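Local coordinates for Doc8: Type I dockerin repeat domain from family 9 glycoside hydrolase WP_009982745[Ruminococcus flavefaciens] (Ruminococcus flavefaciens FD-1, PDB 5M2S), which probably tethers its family 9 glycoside hydrolase to the cellulosome by binding a cohesin module through a calcium-loaded type I dockerin fold, at residues 90-94 against 95-99. Numbering follows the deposited sequence.
Sequences IQKYL and LNLIG
Helix 84-94 ends in a Schellman motif: N96 takes a left-handed backbone conformation (phi 58°), so that L97 N turns back to K92 O at 2.9 Å while N96 N reaches Y93 O at 3.0 Å. These two bonds differ in approach. L97 N is tilted 25° from the K92 carbonyl plane, whereas N96 N stands well above that of Y93. One step earlier, L95 N still makes the helical bond to Q91 O, and the leucine side chain folds back over that same oxygen, its CG 3.4 Å from Q91 O.

Apolar contacts follow the reversed chain. L97 CB lies 4.1 Å from K92 CB, and I98 brings its longer branch onto the helix. With CG1 set between its own backbone N and carbonyl carbon (chi1 62°), this branch lies against the backbone, CG1 being 3.6 Å from Y93 N, and its CD1 reaches K92 CB. At the edge of the Y93 ring, in its plane, lies G99 O, 3.6 Å from CE1. A water lies 2.8 Å from Y93 O and 2.9 Å from I98 O, placed to donate to either, linking the helix end and the loop that leaves it.

I90, Q91 and L94 pack on helix 39-50, while Q91, K92, L95 and L97 meet another protein chain, consistent with a dockerin's cohesin-binding surface; Y93 touches L101 of the C-terminal tail.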
loop_
_atom_site.group_PDB
_atom_site.type_symbol
_atom_site.label_atom_id
_atom_site.label_comp_id
_atom_site.label_asym_id
_atom_site.label_seq_id
_atom_site.Cartn_x
_atom_site.Cartn_y
_atom_site.Cartn_z
ATOM N N ILE B 90 1.605 2.663 12.502
ATOM C CA ILE B 90 2.693 2.386 11.562
ATOM C C ILE B 90 2.280 2.866 10.165
ATOM O O ILE B 90 3.071 3.525 9.470
ATOM C CB ILE B 90 3.089 0.890 11.597
ATOM C CG1 ILE B 90 3.708 0.556 12.963
ATOM C CG2 ILE B 90 4.028 0.530 10.444
ATOM C CD1 ILE B 90 3.915 -0.920 13.180
ATOM N N GLN B 91 1.054 2.542 9.740
ATOM C CA GLN B 91 0.544 3.043 8.456
ATOM C C GLN B 91 0.566 4.567 8.384
ATOM O O GLN B 91 0.976 5.128 7.368
ATOM C CB GLN B 91 -0.860 2.539 8.168
ATOM C CG GLN B 91 -0.903 1.061 7.889
ATOM C CD GLN B 91 -2.330 0.598 7.707
ATOM O OE1 GLN B 91 -2.964 0.117 8.664
ATOM N NE2 GLN B 91 -2.874 0.802 6.520
ATOM N N LYS B 92 0.154 5.238 9.458
ATOM C CA LYS B 92 0.152 6.704 9.455
ATOM C C LYS B 92 1.566 7.255 9.281
ATOM O O LYS B 92 1.827 8.218 8.530
ATOM C CB LYS B 92 -0.466 7.244 10.734
ATOM C CG LYS B 92 -1.967 7.026 10.913
ATOM C CD LYS B 92 -2.400 7.601 12.252
ATOM C CE LYS B 92 -3.866 7.332 12.535
ATOM N NZ LYS B 92 -4.326 8.139 13.703
ATOM N N TYR B 93 2.496 6.670 10.024
ATOM C CA TYR B 93 3.904 7.068 9.934
ATOM C C TYR B 93 4.438 6.911 8.510
ATOM O O TYR B 93 5.062 7.829 7.926
ATOM C CB TYR B 93 4.730 6.226 10.915
ATOM C CG TYR B 93 6.178 6.451 10.734
ATOM C CD1 TYR B 93 6.749 7.667 11.102
ATOM C CD2 TYR B 93 6.978 5.489 10.145
ATOM C CE1 TYR B 93 8.089 7.910 10.885
ATOM C CE2 TYR B 93 8.331 5.716 9.932
ATOM C CZ TYR B 93 8.873 6.920 10.302
ATOM O OH TYR B 93 10.221 7.123 10.081
ATOM N N LEU B 94 4.155 5.765 7.911
ATOM C CA LEU B 94 4.622 5.493 6.536
ATOM C C LEU B 94 4.065 6.480 5.513
ATOM O O LEU B 94 4.744 6.805 4.514
ATOM C CB LEU B 94 4.319 4.045 6.148
ATOM C CG LEU B 94 5.116 3.009 6.925
ATOM C CD1 LEU B 94 4.527 1.644 6.678
ATOM C CD2 LEU B 94 6.591 2.979 6.600
ATOM N N LEU B 95 2.865 6.977 5.800
ATOM C CA LEU B 95 2.173 7.952 4.941
ATOM C C LEU B 95 2.499 9.408 5.268
ATOM O O LEU B 95 1.937 10.330 4.652
ATOM C CB LEU B 95 0.658 7.740 5.033
ATOM C CG LEU B 95 0.117 6.497 4.340
ATOM C CD1 LEU B 95 -1.284 6.221 4.858
ATOM C CD2 LEU B 95 0.132 6.672 2.835
ATOM N N ASN B 96 3.395 9.624 6.224
ATOM C CA ASN B 96 3.718 10.973 6.706
ATOM C C ASN B 96 2.512 11.719 7.251
ATOM O O ASN B 96 2.463 12.949 7.199
ATOM C CB ASN B 96 4.418 11.808 5.617
ATOM C CG ASN B 96 5.238 12.959 6.201
ATOM O OD1 ASN B 96 5.825 12.849 7.300
ATOM N ND2 ASN B 96 5.262 14.076 5.491
ATOM N N LEU B 97 1.543 10.984 7.784
ATOM C CA LEU B 97 0.426 11.591 8.503
ATOM C C LEU B 97 0.835 11.965 9.929
ATOM O O LEU B 97 0.234 12.883 10.527
ATOM C CB LEU B 97 -0.777 10.649 8.519
ATOM C CG LEU B 97 -1.511 10.445 7.191
ATOM C CD1 LEU B 97 -2.445 9.246 7.259
ATOM C CD2 LEU B 97 -2.272 11.716 6.787
ATOM N N ILE B 98 1.818 11.234 10.470
ATOM C CA ILE B 98 2.495 11.589 11.711
ATOM C C ILE B 98 3.995 11.541 11.444
ATOM O O ILE B 98 4.449 10.810 10.547
ATOM C CB ILE B 98 2.110 10.667 12.893
ATOM C CG1 ILE B 98 2.523 9.210 12.617
ATOM C CG2 ILE B 98 0.614 10.777 13.201
ATOM C CD1 ILE B 98 2.062 8.223 13.675
ATOM N N GLY B 99 4.752 12.307 12.234
ATOM C CA GLY B 99 6.190 12.512 12.000
ATOM C C GLY B 99 7.108 11.475 12.599
ATOM O O GLY B 99 8.245 11.307 12.145
HETATM O O HOH W 1 6.484 10.188 8.560
#